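PDB 4Q48: DNA helicase RecQ, which probably couples ATP hydrolysis to unwinding duplex DNA in the 3'-5' direction, through the helicase, zinc-binding and RQC core present in this chain. Local coordinates for residues Pro210-Val216 against Asn400-Leu405; Val305-Leu311 against Pro333-Val339; Asp237-Cys243 against Gly287-Thr293. All blocks are in the same frame, centred on the assembly; numbering follows the deposited sequence.

Contact 1: Pro210-Val216 against Asn400-Leu405; sequences PNIQYRV and NCDVCL. With ZN (zinc ion), chain C.
Gln213 reaches out from strand 212-216 and lays its whole length against Asn400 and Leu405 of the zinc-binding region. Its CB sits by Asn400 ND2, and CG lies 3.3 Å from Asn400 O. The chain then runs extended, CG anti to the backbone N (chi1 165°), which carries the amide past the backbone of Asn400 to its side chain. At the tip NE2 donates to Asn400 OD1 over 2.7 Å; the amide planes stand nearly perpendicular, and NE2 approaches from above the carbonyl plane of Asn400, while OD1 lies close to the amide plane of Gln213. Leu405 CD1 rests against the same NE2, while OE1, on the other branch, is gripped by NE and NH2 of Arg215, which fixes the rotation of the amide. An amide suits this place because it can donate at one branch and accept at the other. Arg215 itself is turned to Glu233 by a salt bridge at NH1.

The backbones meet in a single bridge between Tyr214 and Cys401, where Asp402 N gives Tyr214 O a bond of 3.0 Å. Asp402 bends back over the strand, its OD2 taking the N-H of Val216 at 2.9 Å from above the carboxylate plane, while OD1 has a salt bridge with Arg382.

Cys401 is the N-cap of helix 402-405. Its SG accepts from Cys404 N at 3.3 Å and binds zinc at 2.3 Å; Cys404, Cys381 and Cys398 complete the four-cysteine site. The N-H of Cys404 probably helps to offset the negative charge of the Cys401 thiolate, and the strand's grip on Asn400 and Asp402, the two neighbours of this ligand, ties the zinc site to the edge of the second helicase sheet.

Contact 2: Val305-Leu311 against Pro333-Val339; sequences VRFVAHL and PSTAWMV
The Trp337 indole has Val339 CG1 over one face, offset toward the rim, and Leu311 CD2 at its edge, 4.0 Å from CZ3. It stands on one of two parallel neighbour strands of a beta-alpha-beta unit in the second helicase domain, joined through helix 317-324. Ala309 CB meets CE3 obliquely, and Phe229 of helix 222-233 stacks with the ring. Trp337 projects from the face that also carries Phe307, Ala309 and Thr335; there CG, anti to the backbone N (chi1 180°), lies beside the carbonyl carbon. Alanine is a small neighbour suited to so broad a ring. Around the His310 imidazole, Met338 SD stands obliquely, 5.0 Å from the centroid, and NE2 is bonded to Glu323. The guanidinium of Arg306 has Pro333 O over one face.

The axes of the two strands differ by only 10°. Backbone bonds zigzag between them: Trp337 N reaches Val308 O at 2.9 Å with an N-H...O angle of 170°, and His310 N returns to Trp337 O at 2.8 Å. On the face of Val308 and His310, Ala336 and Met338 fill the second strand's positions, with Met338 CG beside His310 CB.

Arg306 bends at chi2 and chi3, folding its chain along the start of the other strand and bringing CD within 3.3 Å of Pro333 O. NH2 forms a salt bridge with Asp330, for which a long, flexible cation is well suited. Shortened to an alanine here, the side chain would probably leave Asp330 without this positive partner and open a gap beside Pro333 O and Ser334.

At the far end Leu311 and Val339 lie side by side, pointing the same way, with Leu311 CD2 3.9 Å from Val339 CG2.

Contact 3: Asp237-Cys243 against Gly287-Thr293; sequences DAGIVYC and GVIVCAT
Val241 and Ile289 meet at a slant on one face of the sheet, CG2 against CG2 at 4.0 Å. Val241 has this methyl anti to its carbonyl carbon, whereas in Ile289 CG2 is anti to the backbone N (chi1 -64° for CG1); the two branches therefore converge. Ile289 CG2 also lies 3.4 Å from Gly239 O, and Cys291 sets its SG 4.1 Å from Val241 CB. Compact branched side chains suit this buried face, which continues onto Phe307 and Ala309 of the neighbouring strand.

The opposite face carries Ile240, Tyr242, Val290 and Ala292. The ring of Tyr242 takes Ile240 CG2 over one face, offset toward the rim, and turns CD1 to Ala292, whose single methyl suits a place beside an aromatic ring. The hydroxyl of Tyr242 is bonded to Arg326, and His310 meets the ring from the adjoining strand.

Strands 238-242 and 289-292 run parallel, inner strands of the parallel sheet of the second RecA-like domain, which has the P-loop NTPase fold. Val241 N gives Val290 O a bond of 2.9 Å, its N-H...O angle 166°; Ala292 N answers to Val241 O at 3.1 Å, and Cys243 N to Ala292 O at 2.8 Å. Gly287, at positive phi, suits the turn into the second strand. The chemistry is thus divided: polar backbone atoms pair between the strands, while almost wholly apolar side chains fill both faces.

Overall arrangement
The three contacts follow one another across the parallel sheet of the second helicase domain. Contact 1 lies at its edge strand, 212-218, which borders strand 334-340 of contact 2: Arg215 N is 2.8 Å from Ala336 O, a probable hydrogen bond. Contact 2 adjoins contact 3 in turn, with Ala309 O 2.8 Å from Tyr242 N and Leu311 CD1 packed on Val241 CG1. Centres are about 10 Å apart for contacts 1 and 2, about 9 Å for 2 and 3, and about 20 Å for 1 and 3, which do not touch. Zinc belongs to contact 1; the Ala336 side chain in contact 2 is about 12 Å from it, and contact 3 lies away from the zinc and ADP-binding residues.

Contact 1: Pro210-Val216 against Asn400-Leu405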
loop_
_atom_site.group_PDB
_atom_site.type_symbol
_atom_site.label_atom_id
_atom_site.label_comp_id
_atom_site.label_asym_id
_atom_site.label_seq_id
_atom_site.Cartn_x
_atom_site.Cartn_y
_atom_site.Cartn_z
ATOM N N PRO A 210 -0.270 6.032 -14.857
ATOM C CA PRO A 210 -1.217 6.307 -15.946
ATOM C C PRO A 210 -1.064 5.432 -17.213
ATOM O O PRO A 210 -2.052 5.183 -17.928
ATOM C CB PRO A 210 -0.922 7.769 -16.278
ATOM C CG PRO A 210 -0.410 8.329 -14.978
ATOM C CD PRO A 210 0.415 7.250 -14.391
ATOM N N ASN A 211 0.158 4.981 -17.494
ATOM C CA ASN A 211 0.407 4.277 -18.738
ATOM C C ASN A 211 0.046 2.803 -18.613
ATOM O O ASN A 211 -0.050 2.083 -19.629
ATOM C CB ASN A 211 1.866 4.469 -19.193
ATOM C CG ASN A 211 2.860 3.968 -18.194
ATOM O OD1 ASN A 211 2.830 4.363 -17.023
ATOM N ND2 ASN A 211 3.768 3.100 -18.639
ATOM N N ILE A 212 -0.209 2.370 -17.376
ATOM C CA ILE A 212 -0.671 1.010 -17.133
ATOM C C ILE A 212 -2.186 1.007 -17.140
ATOM O O ILE A 212 -2.807 1.690 -16.308
ATOM C CB ILE A 212 -0.188 0.459 -15.793
ATOM C CG1 ILE A 212 1.338 0.481 -15.727
ATOM C CG2 ILE A 212 -0.738 -0.942 -15.577
ATOM C CD1 ILE A 212 1.888 0.123 -14.361
ATOM N N GLN A 213 -2.780 0.258 -18.082
ATOM C CA GLN A 213 -4.233 0.099 -18.133
ATOM C C GLN A 213 -4.679 -1.079 -17.255
ATOM O O GLN A 213 -4.160 -2.182 -17.412
ATOM C CB GLN A 213 -4.706 -0.088 -19.566
ATOM C CG GLN A 213 -6.114 -0.606 -19.648
ATOM C CD GLN A 213 -6.752 -0.480 -21.023
ATOM O OE1 GLN A 213 -7.377 -1.425 -21.529
ATOM N NE2 GLN A 213 -6.608 0.690 -21.629
ATOM N N TYR A 214 -5.611 -0.859 -16.320
ATOM C CA TYR A 214 -6.007 -1.947 -15.393
ATOM C C TYR A 214 -7.255 -2.729 -15.844
ATOM O O TYR A 214 -8.279 -2.139 -16.214
ATOM C CB TYR A 214 -6.222 -1.403 -13.975
ATOM C CG TYR A 214 -4.949 -0.857 -13.369
ATOM C CD1 TYR A 214 -4.071 -1.680 -12.666
ATOM C CD2 TYR A 214 -4.610 0.480 -13.540
ATOM C CE1 TYR A 214 -2.902 -1.172 -12.127
ATOM C CE2 TYR A 214 -3.442 0.989 -13.031
ATOM C CZ TYR A 214 -2.591 0.168 -12.320
ATOM O OH TYR A 214 -1.437 0.720 -11.816
ATOM N N ARG A 215 -7.129 -4.056 -15.858
ATOM C CA ARG A 215 -8.239 -4.937 -16.195
ATOM C C ARG A 215 -8.371 -6.133 -15.276
ATOM O O ARG A 215 -7.401 -6.866 -15.036
ATOM C CB ARG A 215 -8.119 -5.472 -17.614
ATOM C CG ARG A 215 -8.220 -4.448 -18.723
ATOM C CD ARG A 215 -8.175 -5.195 -20.041
ATOM N NE ARG A 215 -7.484 -4.407 -21.041
ATOM C CZ ARG A 215 -7.035 -4.899 -22.181
ATOM N NH1 ARG A 215 -7.209 -6.184 -22.436
ATOM N NH2 ARG A 215 -6.402 -4.104 -23.036
ATOM N N VAL A 216 -9.597 -6.345 -14.805
ATOM C CA VAL A 216 -9.948 -7.529 -14.039
ATOM C C VAL A 216 -11.200 -8.112 -14.692
ATOM O O VAL A 216 -12.087 -7.377 -15.096
ATOM C CB VAL A 216 -10.202 -7.198 -12.548
ATOM C CG1 VAL A 216 -10.507 -8.449 -11.783
ATOM C CG2 VAL A 216 -8.998 -6.476 -11.934
ATOM N N ASN A 400 -8.752 4.853 -18.525
ATOM C CA ASN A 400 -7.810 3.843 -18.967
ATOM C C ASN A 400 -7.919 2.602 -18.090
ATOM O O ASN A 400 -6.915 1.988 -17.733
ATOM C CB ASN A 400 -6.387 4.375 -18.941
ATOM C CG ASN A 400 -5.465 3.599 -19.859
ATOM O OD1 ASN A 400 -5.868 3.204 -20.961
ATOM N ND2 ASN A 400 -4.225 3.346 -19.404
ATOM N N CYS A 401 -9.144 2.209 -17.768
ATOM C CA CYS A 401 -9.350 0.932 -17.099
ATOM C C CYS A 401 -10.564 0.255 -17.731
ATOM O O CYS A 401 -11.353 0.913 -18.428
ATOM C CB CYS A 401 -9.526 1.119 -15.588
ATOM S SG CYS A 401 -11.084 1.807 -15.116
ATOM N N ASP A 402 -10.681 -1.059 -17.553
ATOM C CA ASP A 402 -11.761 -1.775 -18.210
ATOM C C ASP A 402 -13.136 -1.319 -17.746
ATOM O O ASP A 402 -14.067 -1.312 -18.533
ATOM C CB ASP A 402 -11.603 -3.277 -18.031
ATOM C CG ASP A 402 -11.604 -3.699 -16.590
ATOM O OD1 ASP A 402 -11.586 -2.817 -15.687
ATOM O OD2 ASP A 402 -11.582 -4.930 -16.370
ATOM N N VAL A 403 -13.269 -0.902 -16.494
ATOM C CA VAL A 403 -14.545 -0.374 -16.026
ATOM C C VAL A 403 -14.909 0.929 -16.730
ATOM O O VAL A 403 -16.041 1.093 -17.195
ATOM C CB VAL A 403 -14.511 -0.129 -14.498
ATOM C CG1 VAL A 403 -15.693 0.723 -14.042
ATOM C CG2 VAL A 403 -14.447 -1.454 -13.751
ATOM N N CYS A 404 -13.934 1.838 -16.824
ATOM C CA CYS A 404 -14.104 3.128 -17.500
ATOM C C CYS A 404 -14.458 2.953 -18.987
ATOM O O CYS A 404 -15.353 3.625 -19.506
ATOM C CB CYS A 404 -12.832 3.968 -17.365
ATOM S SG CYS A 404 -12.793 5.062 -15.996
ATOM N N LEU A 405 -13.761 2.029 -19.654
ATOM C CA LEU A 405 -13.882 1.858 -21.095
ATOM C C LEU A 405 -15.076 0.980 -21.474
ATOM O O LEU A 405 -15.695 1.161 -22.520
ATOM C CB LEU A 405 -12.580 1.253 -21.675
ATOM C CG LEU A 405 -11.272 2.046 -21.557
ATOM C CD1 LEU A 405 -10.027 1.193 -21.890
ATOM C CD2 LEU A 405 -11.328 3.303 -22.408
HETATM ZN ZN ZN C . -10.917 4.095 -14.868
#

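Contact 2: Val305-Leu311 against Pro333-Val339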
loop_
_atom_site.group_PDB
_atom_site.type_symbol
_atom_site.label_atom_id
_atom_site.label_comp_id
_atom_site.label_asym_id
_atom_site.label_seq_id
_atom_site.Cartn_x
_atom_site.Cartn_y
_atom_site.Cartn_z
ATOM N N VAL A 305 8.651 -3.883 -20.087
ATOM C CA VAL A 305 7.599 -4.870 -19.803
ATOM C C VAL A 305 6.183 -4.429 -20.208
ATOM O O VAL A 305 5.600 -3.501 -19.644
ATOM C CB VAL A 305 7.574 -5.248 -18.294
ATOM C CG1 VAL A 305 6.378 -6.100 -17.977
ATOM C CG2 VAL A 305 8.856 -5.964 -17.884
ATOM N N ARG A 306 5.606 -5.172 -21.143
ATOM C CA ARG A 306 4.392 -4.753 -21.821
ATOM C C ARG A 306 3.095 -5.223 -21.160
ATOM O O ARG A 306 2.048 -4.620 -21.374
ATOM C CB ARG A 306 4.441 -5.245 -23.268
ATOM C CG ARG A 306 5.059 -4.239 -24.177
ATOM C CD ARG A 306 4.455 -2.891 -23.915
ATOM N NE ARG A 306 5.432 -1.853 -24.143
ATOM C CZ ARG A 306 6.056 -1.189 -23.182
ATOM N NH1 ARG A 306 5.735 -1.371 -21.927
ATOM N NH2 ARG A 306 6.952 -0.278 -23.490
ATOM N N PHE A 307 3.148 -6.300 -20.381
ATOM C CA PHE A 307 1.982 -6.702 -19.612
ATOM C C PHE A 307 2.310 -7.467 -18.329
ATOM O O PHE A 307 3.377 -8.100 -18.202
ATOM C CB PHE A 307 1.038 -7.539 -20.474
ATOM C CG PHE A 307 1.547 -8.930 -20.817
ATOM C CD1 PHE A 307 2.252 -9.163 -21.991
ATOM C CD2 PHE A 307 1.238 -10.016 -20.013
ATOM C CE1 PHE A 307 2.668 -10.429 -22.327
ATOM C CE2 PHE A 307 1.659 -11.298 -20.353
ATOM C CZ PHE A 307 2.375 -11.497 -21.512
ATOM N N VAL A 308 1.391 -7.375 -17.369
ATOM C CA VAL A 308 1.402 -8.268 -16.230
ATOM C C VAL A 308 0.060 -8.963 -16.124
ATOM O O VAL A 308 -0.985 -8.319 -15.973
ATOM C CB VAL A 308 1.727 -7.554 -14.927
ATOM C CG1 VAL A 308 1.362 -8.435 -13.768
ATOM C CG2 VAL A 308 3.206 -7.271 -14.874
ATOM N N ALA A 309 0.115 -10.291 -16.177
ATOM C CA ALA A 309 -1.059 -11.136 -16.110
ATOM C C ALA A 309 -1.192 -11.809 -14.757
ATOM O O ALA A 309 -0.245 -12.427 -14.272
ATOM C CB ALA A 309 -1.006 -12.190 -17.207
ATOM N N HIS A 310 -2.389 -11.744 -14.172
ATOM C CA HIS A 310 -2.654 -12.497 -12.955
ATOM C C HIS A 310 -3.646 -13.616 -13.248
ATOM O O HIS A 310 -4.781 -13.358 -13.654
ATOM C CB HIS A 310 -3.167 -11.574 -11.852
ATOM C CG HIS A 310 -2.079 -10.840 -11.127
ATOM N ND1 HIS A 310 -1.675 -9.565 -11.474
ATOM C CD2 HIS A 310 -1.303 -11.209 -10.078
ATOM C CE1 HIS A 310 -0.703 -9.183 -10.663
ATOM N NE2 HIS A 310 -0.464 -10.160 -9.804
ATOM N N LEU A 311 -3.219 -14.860 -13.043
ATOM C CA LEU A 311 -4.063 -15.998 -13.373
ATOM C C LEU A 311 -4.671 -16.548 -12.090
ATOM O O LEU A 311 -5.452 -17.509 -12.100
ATOM C CB LEU A 311 -3.240 -17.061 -14.092
ATOM C CG LEU A 311 -3.094 -16.798 -15.588
ATOM C CD1 LEU A 311 -2.137 -17.795 -16.230
ATOM C CD2 LEU A 311 -4.428 -16.812 -16.286
ATOM N N PRO A 333 2.640 2.460 -23.057
ATOM C CA PRO A 333 1.421 1.729 -22.673
ATOM C C PRO A 333 1.678 0.277 -22.275
ATOM O O PRO A 333 2.415 -0.436 -22.962
ATOM C CB PRO A 333 0.565 1.776 -23.942
ATOM C CG PRO A 333 0.994 3.000 -24.645
ATOM C CD PRO A 333 2.492 3.078 -24.387
ATOM N N SER A 334 1.080 -0.154 -21.176
ATOM C CA SER A 334 1.163 -1.534 -20.777
ATOM C C SER A 334 -0.162 -1.903 -20.156
ATOM O O SER A 334 -0.907 -1.021 -19.733
ATOM C CB SER A 334 2.317 -1.760 -19.811
ATOM O OG SER A 334 3.539 -1.469 -20.450
ATOM N N THR A 335 -0.470 -3.196 -20.142
ATOM C CA THR A 335 -1.738 -3.689 -19.625
ATOM C C THR A 335 -1.530 -4.535 -18.386
ATOM O O THR A 335 -0.650 -5.392 -18.354
ATOM C CB THR A 335 -2.481 -4.584 -20.627
ATOM O OG1 THR A 335 -2.454 -4.030 -21.957
ATOM C CG2 THR A 335 -3.908 -4.852 -20.125
ATOM N N ALA A 336 -2.337 -4.310 -17.363
ATOM C CA ALA A 336 -2.402 -5.259 -16.275
ATOM C C ALA A 336 -3.714 -5.967 -16.452
ATOM O O ALA A 336 -4.760 -5.321 -16.494
ATOM C CB ALA A 336 -2.296 -4.584 -14.940
ATOM N N TRP A 337 -3.634 -7.288 -16.619
ATOM C CA TRP A 337 -4.751 -8.152 -17.004
ATOM C C TRP A 337 -4.894 -9.264 -15.974
ATOM O O TRP A 337 -3.929 -10.003 -15.719
ATOM C CB TRP A 337 -4.460 -8.717 -18.373
ATOM C CG TRP A 337 -5.438 -9.642 -19.025
ATOM C CD1 TRP A 337 -6.322 -9.324 -20.014
ATOM C CD2 TRP A 337 -5.543 -11.065 -18.832
ATOM N NE1 TRP A 337 -6.996 -10.455 -20.432
ATOM C CE2 TRP A 337 -6.539 -11.536 -19.722
ATOM C CE3 TRP A 337 -4.898 -11.984 -17.994
ATOM C CZ2 TRP A 337 -6.917 -12.886 -19.786
ATOM C CZ3 TRP A 337 -5.290 -13.325 -18.049
ATOM C CH2 TRP A 337 -6.279 -13.759 -18.954
ATOM N N MET A 338 -6.065 -9.368 -15.343
ATOM C CA MET A 338 -6.292 -10.399 -14.322
ATOM C C MET A 338 -7.677 -11.049 -14.430
ATOM O O MET A 338 -8.720 -10.391 -14.604
ATOM C CB MET A 338 -6.102 -9.841 -12.907
ATOM C CG MET A 338 -6.586 -10.784 -11.785
ATOM S SD MET A 338 -6.222 -10.255 -10.083
ATOM C CE MET A 338 -7.350 -8.897 -9.857
ATOM N N VAL A 339 -7.666 -12.367 -14.302
ATOM C CA VAL A 339 -8.896 -13.118 -14.223
ATOM C C VAL A 339 -8.898 -13.898 -12.925
ATOM O O VAL A 339 -7.873 -14.378 -12.450
ATOM C CB VAL A 339 -9.089 -14.089 -15.418
ATOM C CG1 VAL A 339 -9.538 -13.341 -16.685
ATOM C CG2 VAL A 339 -7.837 -14.959 -15.629
#

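Contact 3: Asp237-Cys243 against Gly287-Thr293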
loop_
_atom_site.group_PDB
_atom_site.type_symbol
_atom_site.label_atom_id
_atom_site.label_comp_id
_atom_site.label_asym_id
_atom_site.label_seq_id
_atom_site.Cartn_x
_atom_site.Cartn_y
_atom_site.Cartn_z
ATOM N N ASP A 237 5.900 -9.435 -27.085
ATOM C CA ASP A 237 6.437 -8.521 -26.081
ATOM C C ASP A 237 6.867 -9.218 -24.803
ATOM O O ASP A 237 6.459 -10.350 -24.540
ATOM C CB ASP A 237 5.403 -7.448 -25.762
ATOM C CG ASP A 237 5.127 -6.533 -26.956
ATOM O OD1 ASP A 237 6.003 -6.433 -27.876
ATOM O OD2 ASP A 237 4.021 -5.929 -26.971
ATOM N N ALA A 238 7.700 -8.551 -24.009
ATOM C CA ALA A 238 8.062 -9.092 -22.697
ATOM C C ALA A 238 6.916 -8.886 -21.729
ATOM O O ALA A 238 6.306 -7.820 -21.688
ATOM C CB ALA A 238 9.300 -8.462 -22.164
ATOM N N GLY A 239 6.600 -9.933 -20.981
ATOM C CA GLY A 239 5.570 -9.845 -19.975
ATOM C C GLY A 239 5.853 -10.788 -18.835
ATOM O O GLY A 239 6.628 -11.729 -18.973
ATOM N N ILE A 240 5.208 -10.527 -17.704
ATOM C CA ILE A 240 5.239 -11.415 -16.550
ATOM C C ILE A 240 3.855 -12.008 -16.316
ATOM O O ILE A 240 2.881 -11.284 -16.336
ATOM C CB ILE A 240 5.659 -10.686 -15.280
ATOM C CG1 ILE A 240 6.946 -9.897 -15.513
ATOM C CG2 ILE A 240 5.784 -11.683 -14.140
ATOM C CD1 ILE A 240 7.330 -8.956 -14.346
ATOM N N VAL A 241 3.768 -13.323 -16.144
ATOM C CA VAL A 241 2.525 -13.989 -15.754
ATOM C C VAL A 241 2.642 -14.531 -14.349
ATOM O O VAL A 241 3.432 -15.436 -14.121
ATOM C CB VAL A 241 2.188 -15.164 -16.682
ATOM C CG1 VAL A 241 0.928 -15.881 -16.198
ATOM C CG2 VAL A 241 2.084 -14.698 -18.123
ATOM N N TYR A 242 1.874 -14.005 -13.401
ATOM C CA TYR A 242 1.935 -14.501 -12.020
ATOM C C TYR A 242 0.959 -15.645 -11.715
ATOM O O TYR A 242 -0.237 -15.539 -11.990
ATOM C CB TYR A 242 1.647 -13.371 -11.071
ATOM C CG TYR A 242 2.738 -12.361 -10.979
ATOM C CD1 TYR A 242 3.901 -12.620 -10.250
ATOM C CD2 TYR A 242 2.596 -11.117 -11.567
ATOM C CE1 TYR A 242 4.906 -11.665 -10.137
ATOM C CE2 TYR A 242 3.589 -10.156 -11.448
ATOM C CZ TYR A 242 4.738 -10.439 -10.745
ATOM O OH TYR A 242 5.715 -9.477 -10.657
ATOM N N CYS A 243 1.454 -16.732 -11.138
ATOM C CA CYS A 243 0.566 -17.817 -10.692
ATOM C C CYS A 243 0.768 -18.082 -9.208
ATOM O O CYS A 243 1.802 -17.693 -8.643
ATOM C CB CYS A 243 0.790 -19.094 -11.495
ATOM S SG CYS A 243 0.537 -18.894 -13.268
ATOM N N GLY A 287 11.249 -9.898 -25.895
ATOM C CA GLY A 287 10.125 -10.777 -26.115
ATOM C C GLY A 287 10.125 -12.041 -25.296
ATOM O O GLY A 287 9.535 -13.023 -25.729
ATOM N N VAL A 288 10.786 -12.025 -24.138
ATOM C CA VAL A 288 10.703 -13.133 -23.184
ATOM C C VAL A 288 9.582 -12.966 -22.114
ATOM O O VAL A 288 9.416 -11.900 -21.534
ATOM C CB VAL A 288 12.061 -13.354 -22.486
ATOM C CG1 VAL A 288 11.905 -14.074 -21.143
ATOM C CG2 VAL A 288 13.018 -14.098 -23.421
ATOM N N ILE A 289 8.781 -14.005 -21.899
ATOM C CA ILE A 289 7.772 -14.001 -20.836
ATOM C C ILE A 289 8.155 -14.846 -19.624
ATOM O O ILE A 289 8.406 -16.040 -19.765
ATOM C CB ILE A 289 6.436 -14.536 -21.338
ATOM C CG1 ILE A 289 5.866 -13.609 -22.417
ATOM C CG2 ILE A 289 5.488 -14.703 -20.177
ATOM C CD1 ILE A 289 4.571 -14.077 -22.983
ATOM N N VAL A 290 8.174 -14.250 -18.433
ATOM C CA VAL A 290 8.523 -15.000 -17.225
ATOM C C VAL A 290 7.254 -15.404 -16.462
ATOM O O VAL A 290 6.323 -14.603 -16.336
ATOM C CB VAL A 290 9.441 -14.173 -16.272
ATOM C CG1 VAL A 290 9.563 -14.840 -14.910
ATOM C CG2 VAL A 290 10.821 -13.964 -16.867
ATOM N N CYS A 291 7.183 -16.650 -15.998
ATOM C CA CYS A 291 6.110 -17.048 -15.086
ATOM C C CYS A 291 6.640 -17.225 -13.674
ATOM O O CYS A 291 7.581 -17.998 -13.455
ATOM C CB CYS A 291 5.426 -18.334 -15.533
ATOM S SG CYS A 291 4.741 -18.284 -17.157
ATOM N N ALA A 292 6.012 -16.535 -12.722
ATOM C CA ALA A 292 6.495 -16.486 -11.340
ATOM C C ALA A 292 5.346 -16.493 -10.317
ATOM O O ALA A 292 4.193 -16.248 -10.671
ATOM C CB ALA A 292 7.374 -15.257 -11.144
ATOM N N THR A 293 5.670 -16.734 -9.045
ATOM C CA THR A 293 4.663 -16.790 -7.977
ATOM C C THR A 293 4.533 -15.446 -7.271
ATOM O O THR A 293 3.430 -14.909 -7.149
ATOM C CB THR A 293 4.998 -17.874 -6.926
ATOM O OG1 THR A 293 6.399 -17.836 -6.632
ATOM C CG2 THR A 293 4.647 -19.249 -7.453
#